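Local coordinates for protein beta-agarase D (PDB 4ASM) that cleaves the beta-1,4-linkages of agarose in a random, endo-acting manner with retention of anomeric configuration, here through its family 16 glycoside hydrolase catalytic domain, at residues A[126-131]-A[316-321]; A[58-63]-A[151-156]; A[170-175]-A[339-344]. All blocks are in the same frame, centred on the assembly; numbering follows the deposited sequence.

Overall arrangement
From the N terminus, loop 58-63, after strand 56-57, meets the end of strand 147-153 and its continuation in interaction 2, closing a loop of 87 residues. Within it the chain passes 126-131, which pairs with 316-321, the segment that leads into strand 320-326; interaction 1 closes 184 residues and crosses interaction 2. The two touch near the ends of the neighbouring strands 147-153 and 320-326: Asp320 bonds His61, Lys317 pairs with Asp156, and Pro155 packs on Arg128. Interaction 3, 170-175 with 339-344, opens after interaction 2 has closed, spans 163 residues and crosses interaction 1. About 36 Å from interaction 1 between centres, it joins the loop after strand 159-166 to the short surface helix 340-343.

Interaction 1. Residues A[126-131]-A[316-321]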
ATOM      1  N   LYS A 126      10.561 -12.891   1.414  1.00  7.29           N
ATOM      2  CA  LYS A 126      12.001 -13.138   1.218  1.00  8.03           C
ATOM      3  C   LYS A 126      12.432 -13.031  -0.246  1.00  8.20           C
ATOM      4  O   LYS A 126      13.629 -13.081  -0.539  1.00  9.63           O
ATOM      5  CB  LYS A 126      12.363 -14.513   1.768  1.00  8.83           C
ATOM      6  CG  LYS A 126      12.097 -14.590   3.251  1.00 11.61           C
ATOM      7  CD  LYS A 126      13.357 -14.462   4.040  1.00 20.36           C
ATOM      8  CE  LYS A 126      13.885 -15.809   4.408  1.00 21.27           C
ATOM      9  NZ  LYS A 126      15.164 -15.631   5.134  1.00 20.82           N
ATOM     10  N   THR A 127      11.462 -12.899  -1.150  1.00  7.64           N
ATOM     11  CA  THR A 127      11.728 -12.796  -2.574  1.00  8.14           C
ATOM     12  C   THR A 127      11.330 -11.408  -3.043  1.00  8.08           C
ATOM     13  O   THR A 127      10.145 -11.046  -2.951  1.00  8.04           O
ATOM     14  CB  THR A 127      10.960 -13.865  -3.373  1.00  7.87           C
ATOM     15  OG1 THR A 127      11.285 -15.158  -2.843  1.00 10.18           O
ATOM     16  CG2 THR A 127      11.338 -13.796  -4.871  1.00  9.46           C
ATOM     17  N   ARG A 128      12.303 -10.655  -3.551  1.00  7.86           N
ATOM     18  CA  ARG A 128      12.064  -9.293  -4.027  1.00  7.63           C
ATOM     19  C   ARG A 128      11.429  -9.277  -5.405  1.00  7.56           C
ATOM     20  O   ARG A 128      11.467 -10.258  -6.141  1.00  8.25           O
ATOM     21  CB  ARG A 128      13.366  -8.485  -3.994  1.00  7.62           C
ATOM     22  CG  ARG A 128      13.831  -8.240  -2.566  1.00  7.84           C
ATOM     23  CD  ARG A 128      15.128  -7.458  -2.506  1.00  7.29           C
ATOM     24  NE  ARG A 128      15.526  -7.217  -1.120  1.00  7.06           N
ATOM     25  CZ  ARG A 128      16.793  -7.186  -0.713  1.00 10.12           C
ATOM     26  NH1 ARG A 128      17.768  -7.361  -1.599  1.00 12.55           N
ATOM     27  NH2 ARG A 128      17.089  -6.953   0.556  1.00  9.34           N
ATOM     28  N   VAL A 129      10.819  -8.147  -5.741  1.00  7.24           N
ATOM     29  CA  VAL A 129      10.186  -7.988  -7.047  1.00  7.71           C
ATOM     30  C   VAL A 129      10.722  -6.757  -7.774  1.00  7.73           C
ATOM     31  O   VAL A 129      11.164  -5.779  -7.147  1.00  7.81           O
ATOM     32  CB  VAL A 129       8.646  -7.915  -6.918  1.00  8.10           C
ATOM     33  CG1 VAL A 129       8.089  -9.150  -6.194  1.00  9.54           C
ATOM     34  CG2 VAL A 129       8.175  -6.643  -6.207  1.00  8.05           C
ATOM     35  N   LYS A 130      10.671  -6.804  -9.100  1.00  7.48           N
ATOM     36  CA  LYS A 130      11.073  -5.663  -9.928  1.00  7.60           C
ATOM     37  C   LYS A 130      10.303  -5.725 -11.244  1.00  7.53           C
ATOM     38  O   LYS A 130       9.969  -6.816 -11.726  1.00  7.56           O
ATOM     39  CB  LYS A 130      12.596  -5.688 -10.196  1.00  8.10           C
ATOM     40  CG  LYS A 130      13.137  -4.323 -10.702  1.00  9.63           C
ATOM     41  CD  LYS A 130      14.654  -4.354 -10.889  1.00 10.06           C
ATOM     42  CE  LYS A 130      15.167  -2.995 -11.322  1.00 14.44           C
ATOM     43  NZ  LYS A 130      16.660  -2.984 -11.297  1.00 16.71           N
ATOM     44  N   TYR A 131      10.020  -4.560 -11.832  1.00  7.74           N
ATOM     45  CA  TYR A 131       9.343  -4.539 -13.120  1.00  7.99           C
ATOM     46  C   TYR A 131      10.118  -5.421 -14.119  1.00  8.61           C
ATOM     47  O   TYR A 131      11.356  -5.522 -14.052  1.00  9.12           O
ATOM     48  CB  TYR A 131       9.204  -3.102 -13.651  1.00  9.00           C
ATOM     49  CG  TYR A 131      10.519  -2.511 -14.091  1.00 10.42           C
ATOM     50  CD1 TYR A 131      10.984  -2.698 -15.402  1.00 11.39           C
ATOM     51  CD2 TYR A 131      11.303  -1.782 -13.196  1.00 10.74           C
ATOM     52  CE1 TYR A 131      12.208  -2.196 -15.794  1.00 12.87           C
ATOM     53  CE2 TYR A 131      12.541  -1.256 -13.596  1.00 12.33           C
ATOM     54  CZ  TYR A 131      12.973  -1.472 -14.897  1.00 13.39           C
ATOM     55  OH  TYR A 131      14.191  -0.961 -15.311  1.00 15.21           O
ATOM     56  N   SER A 316      13.488   2.349 -10.283  1.00 11.87           N
ATOM     57  CA  SER A 316      14.693   1.725 -10.798  1.00 11.92           C
ATOM     58  C   SER A 316      15.217   0.626  -9.892  1.00 11.70           C
ATOM     59  O   SER A 316      16.226   0.000 -10.218  1.00 12.46           O
ATOM     60  CB  SER A 316      15.779   2.788 -11.004  1.00 11.67           C
ATOM     61  OG  SER A 316      16.119   3.438  -9.796  1.00 12.98           O
ATOM     62  N   LYS A 317      14.557   0.400  -8.754  1.00 10.25           N
ATOM     63  CA  LYS A 317      15.095  -0.521  -7.747  1.00  9.66           C
ATOM     64  C   LYS A 317      14.145  -1.665  -7.429  1.00  8.97           C
ATOM     65  O   LYS A 317      12.921  -1.461  -7.315  1.00  8.49           O
ATOM     66  CB  LYS A 317      15.436   0.240  -6.467  1.00  9.84           C
ATOM     67  CG  LYS A 317      16.613   1.216  -6.667  1.00 10.71           C
ATOM     68  CD  LYS A 317      16.761   2.212  -5.520  1.00 11.31           C
ATOM     69  CE  LYS A 317      18.000   3.085  -5.725  1.00 12.03           C
ATOM     70  NZ  LYS A 317      18.119   4.133  -4.673  1.00 14.05           N
ATOM     71  N   GLU A 318      14.697  -2.869  -7.282  1.00  8.63           N
ATOM     72  CA  GLU A 318      13.925  -3.993  -6.750  1.00  8.74           C
ATOM     73  C   GLU A 318      13.366  -3.642  -5.363  1.00  7.25           C
ATOM     74  O   GLU A 318      13.941  -2.840  -4.602  1.00  7.46           O
ATOM     75  CB  GLU A 318      14.728  -5.304  -6.690  1.00  8.62           C
ATOM     76  CG  GLU A 318      15.858  -5.284  -5.681  1.00 10.40           C
ATOM     77  CD  GLU A 318      16.592  -6.605  -5.549  1.00 10.38           C
ATOM     78  OE1 GLU A 318      16.188  -7.592  -6.197  1.00 13.43           O
ATOM     79  OE2 GLU A 318      17.567  -6.624  -4.761  1.00 13.77           O
ATOM     80  N   MET A 319      12.245  -4.276  -5.040  1.00  6.75           N
ATOM     81  CA  MET A 319      11.484  -3.944  -3.843  1.00  6.35           C
ATOM     82  C   MET A 319      11.089  -5.166  -3.014  1.00  5.94           C
ATOM     83  O   MET A 319      10.876  -6.251  -3.554  1.00  6.82           O
ATOM     84  CB  MET A 319      10.227  -3.160  -4.228  1.00  6.37           C
ATOM     85  CG  MET A 319      10.555  -1.830  -4.892  1.00  5.35           C
ATOM     86  SD  MET A 319       9.049  -0.883  -5.168  1.00  6.99           S
ATOM     87  CE  MET A 319       9.773   0.456  -6.134  1.00  6.97           C
ATOM     88  N   ASP A 320      11.051  -4.983  -1.694  1.00  5.70           N
ATOM     89  CA  ASP A 320      10.486  -5.968  -0.779  1.00  6.00           C
ATOM     90  C   ASP A 320       8.975  -5.868  -0.747  1.00  5.82           C
ATOM     91  O   ASP A 320       8.417  -4.768  -0.693  1.00  6.13           O
ATOM     92  CB  ASP A 320      10.990  -5.710   0.643  1.00  5.99           C
ATOM     93  CG  ASP A 320      12.506  -5.822   0.753  1.00  5.92           C
ATOM     94  OD1 ASP A 320      13.052  -6.839   0.272  1.00  7.08           O
ATOM     95  OD2 ASP A 320      13.131  -4.909   1.325  1.00  7.32           O
ATOM     96  N   ILE A 321       8.312  -7.025  -0.727  1.00  5.25           N
ATOM     97  CA  ILE A 321       6.857  -7.074  -0.490  1.00  4.77           C
ATOM     98  C   ILE A 321       6.628  -7.046   1.014  1.00  5.25           C
ATOM     99  O   ILE A 321       7.175  -7.889   1.746  1.00  5.61           O
ATOM    100  CB  ILE A 321       6.197  -8.350  -1.045  1.00  5.14           C
ATOM    101  CG1 ILE A 321       6.452  -8.506  -2.536  1.00  5.54           C
ATOM    102  CG2 ILE A 321       4.684  -8.322  -0.761  1.00  6.48           C
ATOM    103  CD1 ILE A 321       6.188  -9.927  -3.050  1.00  9.41           C
TER
HETATM  104  O   HOH W   1      10.053  -9.236  -0.938  1.00  7.33           O
HETATM  105  O   HOH W   2      15.205  -6.026   2.608  1.00  7.83           O
HETATM  106  O   HOH W   3      17.263  -3.457  -8.562  1.00 20.63           O
HETATM  107  O   HOH W   4      17.853  -0.719 -12.451  1.00 42.37           O
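Val129 and Met319 form a single antiparallel bridge, a hydrogen-bonded pair that ties the loop between strands 112-125 and 133-140 to the run-in of strand 320-326 in the beta-sandwich (jelly-roll) fold of family 16 glycoside hydrolases. Val129 N donates to Met319 O at 2.9 Å, and Met319 N returns a bond to Val129 O at 2.8 Å. On the buried side Val129 CG1 rests against Ile321 CD1 at 3.8 Å, the two side chains crossing at about a right angle; Leu152 and Val358 close in around them, and Met319 turns away from the loop to pack on Leu152 and Ile161.

Arg128 adds a firm polar link. It lies alongside Asp320, its extended chain bringing NE to Asp320 OD1 at 2.9 Å, within the guanidinium plane and on the syn side but tilted out of the carboxylate plane. Asp320 OD2 bonds His61 and also a water that accepts from Arg128 NH2. The rest is looser and partly hydrated. Arg128 NH1 makes a longer salt bridge to Glu318 OE2, 3.3 Å, arriving from above that carboxylate. Toward Ser316 the contact thins: Lys130, with CG anti to the backbone N (chi1 -163°), stretches over the backbone of Glu318 and gives only a weak bond from NZ to Ser316 O. Two waters reinforce this end, one of them linking Lys130 NZ at 2.8 Å to Glu318 N at 2.9 Å.

Interaction 2. Residues A[58-63]-A[151-156]; sequences NKYHNR and WLLSPD
His61 reaches across to Leu153 and the turn after it, and its side chain carries the largest share of the contact. CB leaves the backbone toward strand 147-153, and chi1 of 73° sets CG between the backbone N and the carbonyl carbon. From there the ring lies over one face of Tyr60, CD2 3.5 Å above the plane of the tyrosine ring and over its centre. On the other branch ND1 lies 3.9 Å from Pro155 CA and gives its hydrogen bond to Asp320 outside the two segments. CE1 comes within 3.1 Å of Ser154 O, which lies at the ring edge near its plane. At the tip, NE2 approaches Leu153 CD2 to 3.3 Å while its polar partner is Asp157. With both nitrogens engaged by aspartates, the imidazole is held against rotation, and the two carboxylates would probably stabilise a positive charge on it.

Leu153 CD2 is shared, since Tyr60 OH touches the same methyl at 3.4 Å. Two residues earlier in the strand, Trp151 CH2 meets Tyr60 CE1 at 4.1 Å, the indole carbon lying at the edge of the phenol ring. At the opposite end a water lies 2.9 Å from both Asn62 O and Pro155 O, bridging the backbones.

Trp151 also packs on Glu160, so this buried aromatic cluster joins the loop 58-63 to strand 147-153, beside that probable catalytic nucleophile, in the family 16 beta-sandwich.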
ATOM      1  N   ASN A  58       8.656 -12.281  10.049  1.00  6.67           N
ATOM      2  CA  ASN A  58       7.656 -11.538  10.813  1.00  6.92           C
ATOM      3  C   ASN A  58       8.147 -10.189  11.319  1.00  6.57           C
ATOM      4  O   ASN A  58       7.839  -9.779  12.457  1.00  7.07           O
ATOM      5  CB  ASN A  58       7.071 -12.403  11.952  1.00  6.38           C
ATOM      6  CG  ASN A  58       8.130 -12.869  12.958  1.00  7.44           C
ATOM      7  OD1 ASN A  58       9.342 -12.741  12.720  1.00  7.83           O
ATOM      8  ND2 ASN A  58       7.671 -13.410  14.092  1.00  8.54           N
ATOM      9  N   LYS A  59       8.864  -9.469  10.452  1.00  7.01           N
ATOM     10  CA  LYS A  59       9.390  -8.168  10.810  1.00  7.30           C
ATOM     11  C   LYS A  59       9.418  -7.258   9.585  1.00  6.86           C
ATOM     12  O   LYS A  59       9.426  -7.735   8.463  1.00  7.12           O
ATOM     13  CB  LYS A  59      10.806  -8.337  11.420  1.00  7.64           C
ATOM     14  CG  LYS A  59      11.436  -7.074  11.979  1.00  8.33           C
ATOM     15  CD  LYS A  59      12.730  -7.459  12.709  1.00  8.71           C
ATOM     16  CE  LYS A  59      13.451  -6.226  13.222  1.00 12.06           C
ATOM     17  NZ  LYS A  59      14.521  -6.610  14.206  1.00 15.27           N
ATOM     18  N   TYR A  60       9.428  -5.953   9.843  1.00  6.85           N
ATOM     19  CA  TYR A  60       9.706  -4.967   8.809  1.00  6.52           C
ATOM     20  C   TYR A  60      11.050  -5.270   8.144  1.00  6.87           C
ATOM     21  O   TYR A  60      11.930  -5.878   8.741  1.00  7.86           O
ATOM     22  CB  TYR A  60       9.754  -3.616   9.499  1.00  7.09           C
ATOM     23  CG  TYR A  60       9.960  -2.409   8.643  1.00  7.61           C
ATOM     24  CD1 TYR A  60       9.040  -2.066   7.638  1.00  6.54           C
ATOM     25  CD2 TYR A  60      11.029  -1.555   8.875  1.00  7.16           C
ATOM     26  CE1 TYR A  60       9.199  -0.889   6.877  1.00  8.11           C
ATOM     27  CE2 TYR A  60      11.203  -0.404   8.111  1.00  7.90           C
ATOM     28  CZ  TYR A  60      10.286  -0.071   7.119  1.00  7.09           C
ATOM     29  OH  TYR A  60      10.454   1.085   6.365  1.00 10.32           O
ATOM     30  N   HIS A  61      11.205  -4.815   6.907  1.00  5.89           N
ATOM     31  CA  HIS A  61      12.259  -5.320   6.017  1.00  5.74           C
ATOM     32  C   HIS A  61      13.687  -4.982   6.435  1.00  6.52           C
ATOM     33  O   HIS A  61      13.965  -3.897   6.958  1.00  7.18           O
ATOM     34  CB  HIS A  61      11.978  -4.864   4.564  1.00  6.19           C
ATOM     35  CG  HIS A  61      12.223  -3.404   4.299  1.00  5.58           C
ATOM     36  ND1 HIS A  61      12.526  -2.943   3.036  1.00  6.73           N
ATOM     37  CD2 HIS A  61      12.238  -2.319   5.113  1.00  7.67           C
ATOM     38  CE1 HIS A  61      12.694  -1.635   3.081  1.00  5.70           C
ATOM     39  NE2 HIS A  61      12.526  -1.228   4.327  1.00  7.40           N
ATOM     40  N   ASN A  62      14.584  -5.935   6.193  1.00  6.57           N
ATOM     41  CA  ASN A  62      16.009  -5.711   6.485  1.00  7.68           C
ATOM     42  C   ASN A  62      16.610  -4.589   5.653  1.00  9.06           C
ATOM     43  O   ASN A  62      16.122  -4.237   4.574  1.00  8.73           O
ATOM     44  CB  ASN A  62      16.828  -6.987   6.243  1.00  7.61           C
ATOM     45  CG  ASN A  62      16.516  -8.098   7.225  1.00  7.63           C
ATOM     46  OD1 ASN A  62      16.120  -7.866   8.361  1.00  8.90           O
ATOM     47  ND2 ASN A  62      16.711  -9.335   6.773  1.00  9.56           N
ATOM     48  N   ARG A  63      17.713  -4.051   6.166  1.00 10.14           N
ATOM     49  CA  ARG A  63      18.552  -3.122   5.420  1.00 11.00           C
ATOM     50  C   ARG A  63      19.214  -3.787   4.210  1.00 11.59           C
ATOM     51  O   ARG A  63      19.301  -5.007   4.156  1.00 11.04           O
ATOM     52  CB  ARG A  63      19.620  -2.588   6.365  1.00 11.78           C
ATOM     53  CG  ARG A  63      19.051  -1.686   7.409  1.00 14.04           C
ATOM     54  CD  ARG A  63      20.035  -1.431   8.519  1.00 18.51           C
ATOM     55  NE  ARG A  63      19.435  -0.572   9.532  1.00 23.61           N
ATOM     56  CZ  ARG A  63      19.338   0.751   9.429  1.00 26.73           C
ATOM     57  NH1 ARG A  63      19.822   1.377   8.358  1.00 29.07           N
ATOM     58  NH2 ARG A  63      18.768   1.454  10.400  1.00 28.94           N
ATOM     59  N   TRP A 151       2.145  -3.598   0.247  1.00  4.80           N
ATOM     60  CA  TRP A 151       2.966  -2.633  -0.471  1.00  5.00           C
ATOM     61  C   TRP A 151       4.358  -3.157  -0.800  1.00  5.28           C
ATOM     62  O   TRP A 151       4.733  -4.254  -0.363  1.00  5.38           O
ATOM     63  CB  TRP A 151       3.014  -1.304   0.311  1.00  5.88           C
ATOM     64  CG  TRP A 151       3.428  -1.382   1.765  1.00  6.36           C
ATOM     65  CD1 TRP A 151       2.817  -2.090   2.777  1.00  6.17           C
ATOM     66  CD2 TRP A 151       4.517  -0.679   2.368  1.00  5.82           C
ATOM     67  NE1 TRP A 151       3.477  -1.865   3.964  1.00  7.85           N
ATOM     68  CE2 TRP A 151       4.523  -1.006   3.739  1.00  5.89           C
ATOM     69  CE3 TRP A 151       5.494   0.198   1.875  1.00  6.20           C
ATOM     70  CZ2 TRP A 151       5.478  -0.494   4.628  1.00  7.48           C
ATOM     71  CZ3 TRP A 151       6.432   0.726   2.744  1.00  8.23           C
ATOM     72  CH2 TRP A 151       6.415   0.387   4.121  1.00  7.13           C
ATOM     73  N   LEU A 152       5.085  -2.374  -1.596  1.00  4.52           N
ATOM     74  CA  LEU A 152       6.439  -2.715  -2.048  1.00  5.50           C
ATOM     75  C   LEU A 152       7.389  -1.582  -1.658  1.00  5.68           C
ATOM     76  O   LEU A 152       7.057  -0.393  -1.851  1.00  5.91           O
ATOM     77  CB  LEU A 152       6.451  -2.896  -3.574  1.00  6.23           C
ATOM     78  CG  LEU A 152       5.371  -3.761  -4.217  1.00  6.09           C
ATOM     79  CD1 LEU A 152       5.485  -3.723  -5.739  1.00  6.46           C
ATOM     80  CD2 LEU A 152       5.396  -5.201  -3.690  1.00  8.04           C
ATOM     81  N   LEU A 153       8.565  -1.921  -1.126  1.00  5.80           N
ATOM     82  CA  LEU A 153       9.502  -0.881  -0.670  1.00  6.35           C
ATOM     83  C   LEU A 153      10.927  -1.319  -0.955  1.00  6.70           C
ATOM     84  O   LEU A 153      11.308  -2.438  -0.586  1.00  6.71           O
ATOM     85  CB  LEU A 153       9.323  -0.610   0.824  1.00  6.72           C
ATOM     86  CG  LEU A 153      10.196   0.462   1.492  1.00  7.66           C
ATOM     87  CD1 LEU A 153       9.959   1.857   0.896  1.00  8.51           C
ATOM     88  CD2 LEU A 153       9.977   0.479   3.015  1.00  9.24           C
ATOM     89  N   SER A 154      11.707  -0.460  -1.610  1.00  6.01           N
ATOM     90  CA  SER A 154      13.106  -0.819  -1.878  1.00  6.08           C
ATOM     91  C   SER A 154      13.851  -0.939  -0.542  1.00  6.38           C
ATOM     92  O   SER A 154      13.529  -0.223   0.407  1.00  6.68           O
ATOM     93  CB  SER A 154      13.771   0.190  -2.830  1.00  6.13           C
ATOM     94  OG  SER A 154      13.927   1.451  -2.222  1.00  8.38           O
ATOM     95  N   PRO A 155      14.801  -1.883  -0.446  1.00  6.55           N
ATOM     96  CA  PRO A 155      15.593  -2.019   0.794  1.00  7.26           C
ATOM     97  C   PRO A 155      16.182  -0.702   1.322  1.00  7.56           C
ATOM     98  O   PRO A 155      16.302  -0.524   2.531  1.00  7.73           O
ATOM     99  CB  PRO A 155      16.701  -2.995   0.380  1.00  7.32           C
ATOM    100  CG  PRO A 155      16.043  -3.866  -0.621  1.00  7.63           C
ATOM    101  CD  PRO A 155      15.090  -2.965  -1.402  1.00  6.65           C
ATOM    102  N   ASP A 156      16.556   0.214   0.421  1.00  7.39           N
ATOM    103  CA  ASP A 156      17.153   1.479   0.873  1.00  7.93           C
ATOM    104  C   ASP A 156      16.136   2.569   1.201  1.00  7.22           C
ATOM    105  O   ASP A 156      16.497   3.706   1.509  1.00  8.03           O
ATOM    106  CB  ASP A 156      18.208   1.978  -0.126  1.00  8.39           C
ATOM    107  CG  ASP A 156      17.611   2.638  -1.369  1.00  9.41           C
ATOM    108  OD1 ASP A 156      16.365   2.707  -1.538  1.00  8.94           O
ATOM    109  OD2 ASP A 156      18.425   3.092  -2.200  1.00 10.77           O
TER
HETATM  110  O   HOH W   5      15.505  -1.462   5.127  1.00 11.69           O

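Interaction 3. Residues A[170-175]-A[339-344]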
ATOM      1  N   PRO A 170     -15.419   2.750   9.079  1.00  7.54           N
ATOM      2  CA  PRO A 170     -15.820   4.112   9.390  1.00  7.83           C
ATOM      3  C   PRO A 170     -15.691   4.483  10.856  1.00  7.33           C
ATOM      4  O   PRO A 170     -15.779   5.651  11.185  1.00  7.58           O
ATOM      5  CB  PRO A 170     -17.299   4.161   8.963  1.00  8.36           C
ATOM      6  CG  PRO A 170     -17.770   2.762   9.066  1.00  9.60           C
ATOM      7  CD  PRO A 170     -16.562   1.907   8.681  1.00  7.83           C
ATOM      8  N   GLY A 171     -15.487   3.511  11.731  1.00  6.88           N
ATOM      9  CA  GLY A 171     -15.542   3.764  13.172  1.00  6.93           C
ATOM     10  C   GLY A 171     -16.945   3.556  13.711  1.00  7.35           C
ATOM     11  O   GLY A 171     -17.923   3.749  13.002  1.00  8.54           O
ATOM     12  N   ASN A 172     -17.026   3.170  14.976  1.00  7.42           N
ATOM     13  CA  ASN A 172     -18.328   2.978  15.613  1.00  7.62           C
ATOM     14  C   ASN A 172     -19.128   4.270  15.727  1.00  8.90           C
ATOM     15  O   ASN A 172     -20.351   4.208  15.837  1.00 10.36           O
ATOM     16  CB  ASN A 172     -18.185   2.252  16.954  1.00  8.09           C
ATOM     17  CG  ASN A 172     -17.396   3.047  17.993  1.00  8.53           C
ATOM     18  OD1 ASN A 172     -16.964   4.180  17.768  1.00  9.68           O
ATOM     19  ND2 ASN A 172     -17.215   2.441  19.155  1.00  9.24           N
ATOM     20  N   ASP A 173     -18.457   5.422  15.640  1.00  7.73           N
ATOM     21  CA  ASP A 173     -19.125   6.736  15.624  1.00  8.20           C
ATOM     22  C   ASP A 173     -19.029   7.417  14.252  1.00  8.27           C
ATOM     23  O   ASP A 173     -19.323   8.607  14.125  1.00  8.64           O
ATOM     24  CB  ASP A 173     -18.545   7.650  16.715  1.00  8.79           C
ATOM     25  CG  ASP A 173     -17.042   7.892  16.555  1.00  8.48           C
ATOM     26  OD1 ASP A 173     -16.493   7.469  15.514  1.00  7.67           O
ATOM     27  OD2 ASP A 173     -16.422   8.472  17.475  1.00  8.62           O
ATOM     28  N   ASN A 174     -18.582   6.675  13.230  1.00  7.76           N
ATOM     29  CA  ASN A 174     -18.455   7.201  11.865  1.00  7.39           C
ATOM     30  C   ASN A 174     -17.426   8.312  11.656  1.00  6.96           C
ATOM     31  O   ASN A 174     -17.435   8.953  10.616  1.00  7.15           O
ATOM     32  CB  ASN A 174     -19.817   7.623  11.270  1.00  8.68           C
ATOM     33  CG  ASN A 174     -20.586   6.457  10.744  1.00 10.56           C
ATOM     34  OD1 ASN A 174     -20.081   5.703   9.918  1.00 14.93           O
ATOM     35  ND2 ASN A 174     -21.806   6.282  11.224  1.00 14.34           N
ATOM     36  N   ARG A 175     -16.507   8.476  12.603  1.00  7.02           N
ATOM     37  CA  ARG A 175     -15.507   9.555  12.493  1.00  6.63           C
ATOM     38  C   ARG A 175     -14.553   9.400  11.292  1.00  7.28           C
ATOM     39  O   ARG A 175     -13.924  10.359  10.857  1.00  7.63           O
ATOM     40  CB  ARG A 175     -14.719   9.667  13.791  1.00  7.01           C
ATOM     41  CG  ARG A 175     -13.767   8.526  14.051  1.00  6.74           C
ATOM     42  CD  ARG A 175     -13.296   8.627  15.492  1.00  6.37           C
ATOM     43  NE  ARG A 175     -12.448   7.501  15.841  1.00  8.21           N
ATOM     44  CZ  ARG A 175     -12.876   6.259  16.041  1.00  7.18           C
ATOM     45  NH1 ARG A 175     -14.202   5.956  15.941  1.00 10.83           N
ATOM     46  NH2 ARG A 175     -11.997   5.312  16.340  1.00  7.99           N
ATOM     47  N   ASN A 339     -10.809   3.281  18.952  1.00 10.78           N
ATOM     48  CA  ASN A 339     -11.080   3.504  20.356  1.00 10.77           C
ATOM     49  C   ASN A 339     -11.227   2.184  21.106  1.00 10.82           C
ATOM     50  O   ASN A 339     -11.217   1.102  20.511  1.00 10.78           O
ATOM     51  CB  ASN A 339     -12.295   4.399  20.531  1.00 12.02           C
ATOM     52  CG  ASN A 339     -13.560   3.847  19.852  1.00  8.88           C
ATOM     53  OD1 ASN A 339     -13.902   2.664  19.989  1.00  8.31           O
ATOM     54  ND2 ASN A 339     -14.280   4.725  19.142  1.00  7.95           N
ATOM     55  N   ALA A 340     -11.354   2.271  22.426  1.00 10.44           N
ATOM     56  CA  ALA A 340     -11.390   1.069  23.251  1.00 10.64           C
ATOM     57  C   ALA A 340     -12.551   0.138  22.913  1.00 11.20           C
ATOM     58  O   ALA A 340     -12.378  -1.080  22.859  1.00 12.04           O
ATOM     59  CB  ALA A 340     -11.390   1.441  24.737  1.00 11.32           C
ATOM     60  N   ALA A 341     -13.744   0.695  22.679  1.00 10.15           N
ATOM     61  CA  ALA A 341     -14.901  -0.112  22.324  1.00 10.18           C
ATOM     62  C   ALA A 341     -14.663  -0.896  21.033  1.00 10.51           C
ATOM     63  O   ALA A 341     -14.967  -2.089  20.954  1.00 11.25           O
ATOM     64  CB  ALA A 341     -16.172   0.772  22.228  1.00 10.38           C
ATOM     65  N   GLU A 342     -14.108  -0.233  20.016  1.00 10.44           N
ATOM     66  CA  GLU A 342     -13.791  -0.902  18.756  1.00 10.15           C
ATOM     67  C   GLU A 342     -12.764  -2.005  18.936  1.00 11.66           C
ATOM     68  O   GLU A 342     -12.866  -3.044  18.306  1.00 11.38           O
ATOM     69  CB  GLU A 342     -13.274   0.117  17.749  1.00  9.76           C
ATOM     70  CG  GLU A 342     -14.342   1.054  17.207  1.00  8.25           C
ATOM     71  CD  GLU A 342     -13.766   2.347  16.633  1.00  8.73           C
ATOM     72  OE1 GLU A 342     -12.539   2.575  16.737  1.00  8.00           O
ATOM     73  OE2 GLU A 342     -14.551   3.164  16.112  1.00  8.41           O
ATOM     74  N   MET A 343     -11.774  -1.761  19.795  1.00 13.06           N
ATOM     75  CA  MET A 343     -10.708  -2.728  20.048  1.00 14.69           C
ATOM     76  C   MET A 343     -11.194  -3.947  20.819  1.00 15.16           C
ATOM     77  O   MET A 343     -10.488  -4.953  20.890  1.00 16.50           O
ATOM     78  CB  MET A 343      -9.546  -2.080  20.795  1.00 14.79           C
ATOM     79  CG  MET A 343      -8.596  -1.300  19.917  1.00 16.85           C
ATOM     80  SD  MET A 343      -7.641  -2.300  18.722  1.00 22.92           S
ATOM     81  CE  MET A 343      -7.512  -3.871  19.544  1.00 25.15           C
ATOM     82  N   ALA A 344     -12.396  -3.868  21.382  1.00 15.78           N
ATOM     83  CA  ALA A 344     -13.017  -5.021  22.025  1.00 16.50           C
ATOM     84  C   ALA A 344     -13.473  -6.100  21.037  1.00 17.02           C
ATOM     85  O   ALA A 344     -13.718  -7.240  21.429  1.00 18.04           O
ATOM     86  CB  ALA A 344     -14.164  -4.579  22.916  1.00 16.71           C
TER
HETATM   87  O   HOH W   6     -14.125   7.691  19.088  1.00  8.89           O
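Glu342 and Arg175 meet end-on in a two-pronged salt bridge, at a surface junction away from the active site. It joins a type I turn (Gly171 to Asn174), in the loop between strand 159-166 and helix 177-180, to the short helix 340-343, opened by a capping box. The guanidinium and carboxylate planes are only 15° apart, with NH2 to OE1 and NH1 to OE2 both at 2.8 Å. Each carboxylate oxygen has a second donor. OE2 takes Asn172 N at 2.7 Å through its anti lone pair; OE1 receives Asn339 N at 2.9 Å from above the carboxylate plane. In return Glu342 N donates to Asn339 OD1, completing the box.

Asn339 ND2 gives one bond to Asn172 OD1 at 3.1 Å, nearly straight at 170°, and another to a water that itself donates to Asp173 OD2. The amide is thus used on both ends, with OD1 capping the helix and ND2 reaching the turn. Replacing Glu342 with an alanine would probably leave Arg175 without its principal counter-charge and strip Asn172 N and Asn339 N of their acceptor, loosening the turn from the helix.

The arginine is further held by carbonyl oxygens: NE bonds Tyr335 O and NH2 bonds Ser337 O. Asp173 folds back in an Asx turn, its OD1 accepting Arg175 N at 3.1 Å from one face of the carboxylate and Arg175 NH1 at 2.8 Å from the opposite face.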